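Local coordinates for protein arginine kinase (PDB 4RF9) that catalyses the reversible transfer of the gamma-phosphate of ATP to L-arginine, giving phospho-L-arginine and ADP, and carries two kinase repeats in a single chain, at residues A135-G140 with E231-R236; E446-P451 with R689-L694. All coordinates share one frame; numbering follows the deposited sequence.

Contact 1 of 2, residues A135-G140 with E231-R236; sequences ARSLKG and EEDHLR
Arg136 and Leu235 face each other as an antiparallel hydrogen-bonded pair, Arg136 N reaching Leu235 O at 3.0 Å and Leu235 N reaching Arg136 O at 3.0 Å; Ala135 and Arg236 form the neighbouring non-hydrogen-bonded pair. Past the last pair the strand pairing gives way to a side-chain bond. With CG beside its own backbone N (chi1 -61°), His234 turns its ring toward segment 135-140, and ND1 accepts the N-H of Leu138 at 2.9 Å, the donor tilted 16° from the ring plane. NE2 bonds to Gly142 O, so the imidazole is gripped at both nitrogens. Ser137 OG lies over one face of this ring, toward its rim, and is itself bonded to Leu275 O. On the sheet face that bears Leu235, the methyl CD1 of Leu138 meets Leu235 CD1 at 4.0 Å, packed against side chains of helices 149-163 and 246-264. Arg136 starts on that face but bends away at chi2 (-65°), sending NH1 to Ala135 O (2.8 Å) and Thr284 O. Opposite, Ala135 CB rests 3.8 Å from Asp233 OD2, while OD1 takes the N-H of Ser277. Glu232 lies in the loop and Arg236 on the strand that follows, and they probably bind arginine and ATP respectively. The bonding of His234 is consistent with a neutral ring that has its proton on NE2.

Contact 2 of 2, residues E446-P451 with R689-L694; sequences EDYHSP and RRRLGL
His449, the first residue to leave helical geometry after helix 438-448, comes nearest to Leu692 in the loop between strand 683-688 and helix 696-711, with CA atoms 6.5 Å apart and no hydrogen bond between the two segments. Leu692 lays its CD2 methyl over one face of the imidazole, 4.2 Å from the centroid and 24° off the ring normal, a CH-pi contact offset toward CG; its CB approaches the same ring at ND1. The opposite face is covered by Tyr448 CD2, so the imidazole is sandwiched between a leucine methyl and a phenol edge. A bond from NE2 to Pro631 O fixes the rotation of the ring. The trans chi1 of Tyr448 (-178°) swings its ring alongside His449 and carries the hydroxyl to the edge of the Arg691 guanidinium, OH to NH1 4.0 Å; the two planes are only 14° apart, but the gap is too long for a hydrogen bond. At the outer end Pro451, after a cis peptide bond, sets CD over one face of the Arg690 guanidinium, 4.0 Å from NH2, the side chains crossing at about a right angle. The contact joins the N-terminal and C-terminal domains of the second repeat through van der Waals contact, over the faces of His449 and the Arg690 guanidinium and at the edge of that of Arg691, the NE2 bond of His449 going outside both segments.

Contact 1 belongs to the first kinase repeat and contact 2 to the second, their centres about 65 Å apart on opposite sides of the centre of the chain, and they do not meet. Contact 1 is core: all its touching residues are buried, and it binds two adjacent strands within one catalytic sheet. Contact 2 is only partly buried and brings a helix end to a loop from a different domain. Each has a histidine at its middle, used differently: His234 bonds directly across the contact, whereas His449 offers its ring face. Hydrogen bonds set the register in 135-140 with 231-236; 446-451 with 689-694 has none and relies on van der Waals packing of apolar and flat groups.

Contact 1 of 2, residues A135-G140 with E231-R236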
ATOM      1  N   ALA A 135       8.117 -19.290 -10.422  1.00 28.87           N
ATOM      2  CA  ALA A 135       7.814 -20.670 -10.076  1.00 32.98           C
ATOM      3  C   ALA A 135       9.081 -21.503 -10.231  1.00 34.80           C
ATOM      4  O   ALA A 135       9.819 -21.344 -11.204  1.00 31.29           O
ATOM      5  CB  ALA A 135       6.700 -21.211 -10.961  1.00 33.23           C
ATOM      6  N   ARG A 136       9.337 -22.381  -9.264  1.00 33.76           N
ATOM      7  CA  ARG A 136      10.555 -23.188  -9.261  1.00 32.64           C
ATOM      8  C   ARG A 136      10.293 -24.612  -8.771  1.00 34.83           C
ATOM      9  O   ARG A 136       9.356 -24.854  -8.008  1.00 31.54           O
ATOM     10  CB  ARG A 136      11.633 -22.530  -8.397  1.00 26.49           C
ATOM     11  CG  ARG A 136      12.238 -21.267  -8.996  1.00 28.10           C
ATOM     12  CD  ARG A 136      12.992 -21.564 -10.282  1.00 27.70           C
ATOM     13  NE  ARG A 136      13.686 -20.384 -10.781  1.00 25.33           N
ATOM     14  CZ  ARG A 136      13.162 -19.515 -11.640  1.00 29.92           C
ATOM     15  NH1 ARG A 136      11.934 -19.697 -12.105  1.00 26.76           N
ATOM     16  NH2 ARG A 136      13.868 -18.464 -12.037  1.00 31.73           N
ATOM     17  N   SER A 137      11.125 -25.549  -9.218  1.00 35.24           N
ATOM     18  CA  SER A 137      11.018 -26.948  -8.811  1.00 36.12           C
ATOM     19  C   SER A 137      12.397 -27.530  -8.493  1.00 34.81           C
ATOM     20  O   SER A 137      13.359 -27.297  -9.218  1.00 37.21           O
ATOM     21  CB  SER A 137      10.323 -27.772  -9.900  1.00 33.60           C
ATOM     22  OG  SER A 137       8.986 -27.344 -10.092  1.00 33.76           O
ATOM     23  N   LEU A 138      12.474 -28.294  -7.405  1.00 29.62           N
ATOM     24  CA  LEU A 138      13.736 -28.841  -6.910  1.00 32.41           C
ATOM     25  C   LEU A 138      14.262 -30.024  -7.722  1.00 38.19           C
ATOM     26  O   LEU A 138      13.487 -30.843  -8.216  1.00 33.44           O
ATOM     27  CB  LEU A 138      13.577 -29.278  -5.451  1.00 37.78           C
ATOM     28  CG  LEU A 138      14.069 -28.341  -4.347  1.00 45.77           C
ATOM     29  CD1 LEU A 138      13.619 -26.908  -4.593  1.00 42.67           C
ATOM     30  CD2 LEU A 138      13.576 -28.837  -2.994  1.00 46.88           C
ATOM     31  N   LYS A 139      15.585 -30.114  -7.838  1.00 43.91           N
ATOM     32  CA  LYS A 139      16.225 -31.256  -8.481  1.00 44.72           C
ATOM     33  C   LYS A 139      15.951 -32.539  -7.701  1.00 39.44           C
ATOM     34  O   LYS A 139      15.877 -32.523  -6.473  1.00 34.05           O
ATOM     35  CB  LYS A 139      17.740 -31.045  -8.570  1.00 49.65           C
ATOM     36  CG  LYS A 139      18.192 -29.958  -9.531  1.00 59.54           C
ATOM     37  CD  LYS A 139      19.680 -29.692  -9.362  1.00 64.81           C
ATOM     38  CE  LYS A 139      20.175 -28.595 -10.284  1.00 65.90           C
ATOM     39  NZ  LYS A 139      21.546 -28.158  -9.899  1.00 67.96           N
ATOM     40  N   GLY A 140      15.796 -33.646  -8.419  1.00 40.51           N
ATOM     41  CA  GLY A 140      15.729 -34.956  -7.796  1.00 40.88           C
ATOM     42  C   GLY A 140      14.341 -35.474  -7.476  1.00 43.98           C
ATOM     43  O   GLY A 140      14.191 -36.604  -7.008  1.00 46.89           O
ATOM     44  N   GLU A 231       2.298 -25.989  -3.609  1.00 32.15           N
ATOM     45  CA  GLU A 231       0.958 -25.736  -4.123  1.00 35.94           C
ATOM     46  C   GLU A 231       0.831 -26.352  -5.515  1.00 38.79           C
ATOM     47  O   GLU A 231       0.623 -27.557  -5.645  1.00 40.07           O
ATOM     48  CB  GLU A 231       0.653 -24.235  -4.161  1.00 39.89           C
ATOM     49  CG  GLU A 231      -0.804 -23.901  -4.459  1.00 44.69           C
ATOM     50  CD  GLU A 231      -0.955 -22.982  -5.656  1.00 48.39           C
ATOM     51  OE1 GLU A 231      -2.101 -22.757  -6.096  1.00 50.87           O
ATOM     52  OE2 GLU A 231       0.075 -22.484  -6.156  1.00 50.70           O
ATOM     53  N   GLU A 232       0.974 -25.525  -6.546  1.00 36.79           N
ATOM     54  CA  GLU A 232       0.924 -25.993  -7.928  1.00 32.09           C
ATOM     55  C   GLU A 232       2.311 -26.425  -8.393  1.00 30.25           C
ATOM     56  O   GLU A 232       2.450 -27.297  -9.252  1.00 40.09           O
ATOM     57  CB  GLU A 232       0.379 -24.897  -8.844  1.00 34.09           C
ATOM     58  CG  GLU A 232       0.223 -25.328 -10.292  1.00 38.33           C
ATOM     59  CD  GLU A 232      -0.307 -24.221 -11.176  1.00 42.58           C
ATOM     60  OE1 GLU A 232      -0.988 -23.314 -10.653  1.00 51.73           O
ATOM     61  OE2 GLU A 232      -0.040 -24.257 -12.395  1.00 41.52           O
ATOM     62  N   ASP A 233       3.333 -25.789  -7.830  1.00 24.05           N
ATOM     63  CA  ASP A 233       4.711 -26.227  -8.003  1.00 24.63           C
ATOM     64  C   ASP A 233       5.346 -26.380  -6.626  1.00 25.56           C
ATOM     65  O   ASP A 233       4.715 -26.067  -5.615  1.00 32.93           O
ATOM     66  CB  ASP A 233       5.503 -25.222  -8.849  1.00 30.50           C
ATOM     67  CG  ASP A 233       4.962 -25.094 -10.258  1.00 35.71           C
ATOM     68  OD1 ASP A 233       5.209 -26.004 -11.077  1.00 38.39           O
ATOM     69  OD2 ASP A 233       4.292 -24.081 -10.551  1.00 39.01           O
ATOM     70  N   HIS A 234       6.581 -26.875  -6.586  1.00 24.16           N
ATOM     71  CA  HIS A 234       7.311 -27.005  -5.330  1.00 28.14           C
ATOM     72  C   HIS A 234       7.400 -25.643  -4.660  1.00 32.76           C
ATOM     73  O   HIS A 234       7.104 -25.498  -3.475  1.00 34.45           O
ATOM     74  CB  HIS A 234       8.725 -27.544  -5.569  1.00 24.16           C
ATOM     75  CG  HIS A 234       8.759 -28.908  -6.184  1.00 25.00           C
ATOM     76  ND1 HIS A 234       9.924 -29.487  -6.640  1.00 24.86           N
ATOM     77  CD2 HIS A 234       7.774 -29.807  -6.418  1.00 27.34           C
ATOM     78  CE1 HIS A 234       9.655 -30.684  -7.131  1.00 29.15           C
ATOM     79  NE2 HIS A 234       8.358 -30.902  -7.008  1.00 26.47           N
ATOM     80  N   LEU A 235       7.792 -24.645  -5.442  1.00 33.41           N
ATOM     81  CA  LEU A 235       7.991 -23.300  -4.923  1.00 32.26           C
ATOM     82  C   LEU A 235       7.280 -22.241  -5.756  1.00 33.30           C
ATOM     83  O   LEU A 235       7.475 -22.154  -6.968  1.00 34.37           O
ATOM     84  CB  LEU A 235       9.484 -22.978  -4.863  1.00 29.99           C
ATOM     85  CG  LEU A 235      10.344 -23.802  -3.906  1.00 35.05           C
ATOM     86  CD1 LEU A 235      11.809 -23.435  -4.075  1.00 39.27           C
ATOM     87  CD2 LEU A 235       9.896 -23.602  -2.463  1.00 35.24           C
ATOM     88  N   ARG A 236       6.450 -21.440  -5.095  1.00 29.67           N
ATOM     89  CA  ARG A 236       5.940 -20.214  -5.692  1.00 33.92           C
ATOM     90  C   ARG A 236       6.476 -19.040  -4.884  1.00 36.62           C
ATOM     91  O   ARG A 236       5.985 -18.741  -3.796  1.00 33.18           O
ATOM     92  CB  ARG A 236       4.413 -20.198  -5.731  1.00 37.24           C
ATOM     93  CG  ARG A 236       3.837 -18.988  -6.450  1.00 47.03           C
ATOM     94  CD  ARG A 236       2.422 -19.254  -6.935  1.00 56.11           C
ATOM     95  NE  ARG A 236       2.392 -20.153  -8.086  1.00 66.24           N
ATOM     96  CZ  ARG A 236       1.964 -19.799  -9.294  1.00 71.17           C
ATOM     97  NH1 ARG A 236       1.522 -18.567  -9.508  1.00 69.93           N
ATOM     98  NH2 ARG A 236       1.969 -20.677 -10.289  1.00 73.11           N
TER

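Contact 2 of 2, residues E446-P451 with R689-L694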
ATOM      1  N   GLU A 446      -2.313  34.805   5.876  1.00 35.77           N
ATOM      2  CA  GLU A 446      -2.739  36.029   6.544  1.00 34.26           C
ATOM      3  C   GLU A 446      -4.247  36.279   6.442  1.00 35.67           C
ATOM      4  O   GLU A 446      -4.811  37.022   7.245  1.00 38.18           O
ATOM      5  CB  GLU A 446      -1.947  37.231   6.025  1.00 33.04           C
ATOM      6  CG  GLU A 446      -0.452  37.141   6.309  1.00 36.50           C
ATOM      7  CD  GLU A 446       0.269  38.445   6.049  1.00 42.81           C
ATOM      8  OE1 GLU A 446      -0.345  39.353   5.453  1.00 47.79           O
ATOM      9  OE2 GLU A 446       1.448  38.565   6.445  1.00 38.05           O
ATOM     10  N   ASP A 447      -4.896  35.660   5.461  1.00 36.43           N
ATOM     11  CA  ASP A 447      -6.342  35.784   5.324  1.00 41.08           C
ATOM     12  C   ASP A 447      -7.044  34.898   6.345  1.00 41.74           C
ATOM     13  O   ASP A 447      -7.867  35.374   7.128  1.00 44.48           O
ATOM     14  CB  ASP A 447      -6.798  35.402   3.915  1.00 42.99           C
ATOM     15  CG  ASP A 447      -8.245  35.782   3.648  1.00 49.71           C
ATOM     16  OD1 ASP A 447      -9.153  35.167   4.251  1.00 49.64           O
ATOM     17  OD2 ASP A 447      -8.476  36.696   2.828  1.00 55.32           O
ATOM     18  N   TYR A 448      -6.717  33.609   6.326  1.00 39.86           N
ATOM     19  CA  TYR A 448      -7.356  32.650   7.221  1.00 41.04           C
ATOM     20  C   TYR A 448      -6.986  32.905   8.676  1.00 40.15           C
ATOM     21  O   TYR A 448      -7.816  32.742   9.569  1.00 42.23           O
ATOM     22  CB  TYR A 448      -7.003  31.206   6.844  1.00 40.68           C
ATOM     23  CG  TYR A 448      -7.681  30.173   7.726  1.00 44.41           C
ATOM     24  CD1 TYR A 448      -8.952  29.699   7.423  1.00 46.72           C
ATOM     25  CD2 TYR A 448      -7.054  29.678   8.866  1.00 45.13           C
ATOM     26  CE1 TYR A 448      -9.579  28.760   8.229  1.00 49.69           C
ATOM     27  CE2 TYR A 448      -7.673  28.741   9.676  1.00 48.49           C
ATOM     28  CZ  TYR A 448      -8.934  28.286   9.353  1.00 50.97           C
ATOM     29  OH  TYR A 448      -9.548  27.353  10.160  1.00 56.15           O
ATOM     30  N   HIS A 449      -5.736  33.293   8.908  1.00 36.66           N
ATOM     31  CA  HIS A 449      -5.241  33.521  10.262  1.00 37.15           C
ATOM     32  C   HIS A 449      -5.258  34.996  10.655  1.00 33.80           C
ATOM     33  O   HIS A 449      -4.565  35.396  11.588  1.00 32.36           O
ATOM     34  CB  HIS A 449      -3.826  32.959  10.425  1.00 31.16           C
ATOM     35  CG  HIS A 449      -3.746  31.474  10.269  1.00 32.40           C
ATOM     36  ND1 HIS A 449      -4.154  30.600  11.254  1.00 32.58           N
ATOM     37  CD2 HIS A 449      -3.307  30.707   9.243  1.00 29.11           C
ATOM     38  CE1 HIS A 449      -3.969  29.359  10.842  1.00 32.42           C
ATOM     39  NE2 HIS A 449      -3.457  29.396   9.624  1.00 28.49           N
ATOM     40  N   SER A 450      -6.042  35.793   9.935  1.00 34.49           N
ATOM     41  CA  SER A 450      -6.235  37.201  10.265  1.00 37.02           C
ATOM     42  C   SER A 450      -6.633  37.344  11.734  1.00 39.98           C
ATOM     43  O   SER A 450      -7.415  36.541  12.242  1.00 46.42           O
ATOM     44  CB  SER A 450      -7.310  37.807   9.361  1.00 37.74           C
ATOM     45  OG  SER A 450      -7.627  39.135   9.745  1.00 44.83           O
ATOM     46  N   PRO A 451      -6.110  38.375  12.423  1.00 40.14           N
ATOM     47  CA  PRO A 451      -5.311  39.491  11.907  1.00 39.96           C
ATOM     48  C   PRO A 451      -3.794  39.275  11.944  1.00 38.95           C
ATOM     49  O   PRO A 451      -3.058  40.261  11.905  1.00 45.27           O
ATOM     50  CB  PRO A 451      -5.671  40.620  12.871  1.00 42.49           C
ATOM     51  CG  PRO A 451      -5.824  39.911  14.179  1.00 42.59           C
ATOM     52  CD  PRO A 451      -6.409  38.550  13.857  1.00 40.52           C
ATOM     53  N   ARG A 689      -9.809  30.098  18.701  1.00 60.43           N
ATOM     54  CA  ARG A 689      -9.986  30.526  17.318  1.00 62.44           C
ATOM     55  C   ARG A 689      -8.646  30.782  16.630  1.00 55.61           C
ATOM     56  O   ARG A 689      -8.533  30.662  15.411  1.00 56.99           O
ATOM     57  CB  ARG A 689     -10.862  31.780  17.250  1.00 69.33           C
ATOM     58  CG  ARG A 689     -11.534  32.001  15.904  1.00 73.44           C
ATOM     59  CD  ARG A 689     -12.343  33.287  15.900  1.00 76.54           C
ATOM     60  NE  ARG A 689     -13.162  33.423  17.102  1.00 79.37           N
ATOM     61  CZ  ARG A 689     -13.928  34.476  17.365  1.00 83.26           C
ATOM     62  NH1 ARG A 689     -13.983  35.487  16.507  1.00 84.38           N
ATOM     63  NH2 ARG A 689     -14.640  34.522  18.483  1.00 84.67           N
ATOM     64  N   ARG A 690      -7.633  31.128  17.420  1.00 49.96           N
ATOM     65  CA  ARG A 690      -6.321  31.470  16.880  1.00 47.04           C
ATOM     66  C   ARG A 690      -5.293  30.357  17.082  1.00 45.54           C
ATOM     67  O   ARG A 690      -5.278  29.687  18.114  1.00 46.02           O
ATOM     68  CB  ARG A 690      -5.809  32.773  17.501  1.00 46.09           C
ATOM     69  CG  ARG A 690      -6.720  33.972  17.280  1.00 47.51           C
ATOM     70  CD  ARG A 690      -6.094  35.251  17.820  1.00 51.35           C
ATOM     71  NE  ARG A 690      -6.952  36.416  17.625  1.00 59.39           N
ATOM     72  CZ  ARG A 690      -6.589  37.663  17.914  1.00 61.38           C
ATOM     73  NH1 ARG A 690      -5.382  37.904  18.407  1.00 59.78           N
ATOM     74  NH2 ARG A 690      -7.428  38.669  17.708  1.00 61.05           N
ATOM     75  N   ARG A 691      -4.436  30.173  16.084  1.00 42.48           N
ATOM     76  CA  ARG A 691      -3.364  29.189  16.154  1.00 41.43           C
ATOM     77  C   ARG A 691      -2.020  29.871  15.936  1.00 40.42           C
ATOM     78  O   ARG A 691      -0.979  29.382  16.372  1.00 39.70           O
ATOM     79  CB  ARG A 691      -3.550  28.114  15.084  1.00 42.96           C
ATOM     80  CG  ARG A 691      -4.701  27.150  15.317  1.00 45.57           C
ATOM     81  CD  ARG A 691      -4.674  26.043  14.268  1.00 49.02           C
ATOM     82  NE  ARG A 691      -5.684  25.015  14.507  1.00 54.44           N
ATOM     83  CZ  ARG A 691      -6.860  24.961  13.890  1.00 58.55           C
ATOM     84  NH1 ARG A 691      -7.185  25.879  12.990  1.00 58.71           N
ATOM     85  NH2 ARG A 691      -7.711  23.985  14.173  1.00 61.81           N
ATOM     86  N   LEU A 692      -2.064  31.010  15.252  1.00 35.78           N
ATOM     87  CA  LEU A 692      -0.871  31.701  14.781  1.00 34.69           C
ATOM     88  C   LEU A 692      -0.827  33.114  15.354  1.00 38.97           C
ATOM     89  O   LEU A 692      -1.770  33.886  15.186  1.00 40.12           O
ATOM     90  CB  LEU A 692      -0.885  31.742  13.249  1.00 36.29           C
ATOM     91  CG  LEU A 692       0.371  32.080  12.442  1.00 34.73           C
ATOM     92  CD1 LEU A 692       1.581  31.290  12.909  1.00 27.48           C
ATOM     93  CD2 LEU A 692       0.120  31.828  10.958  1.00 31.60           C
ATOM     94  N   GLY A 693       0.265  33.446  16.037  1.00 37.39           N
ATOM     95  CA  GLY A 693       0.415  34.756  16.646  1.00 38.30           C
ATOM     96  C   GLY A 693       0.414  34.703  18.162  1.00 34.58           C
ATOM     97  O   GLY A 693       0.689  35.700  18.829  1.00 34.38           O
ATOM     98  N   LEU A 694       0.094  33.532  18.701  1.00 29.08           N
ATOM     99  CA  LEU A 694       0.109  33.317  20.143  1.00 31.68           C
ATOM    100  C   LEU A 694       0.704  31.944  20.440  1.00 35.18           C
ATOM    101  O   LEU A 694       0.638  31.042  19.607  1.00 38.48           O
ATOM    102  CB  LEU A 694      -1.302  33.440  20.731  1.00 30.70           C
ATOM    103  CG  LEU A 694      -2.252  32.236  20.680  1.00 37.45           C
ATOM    104  CD1 LEU A 694      -3.516  32.517  21.486  1.00 34.23           C
ATOM    105  CD2 LEU A 694      -2.605  31.835  19.253  1.00 40.22           C
TER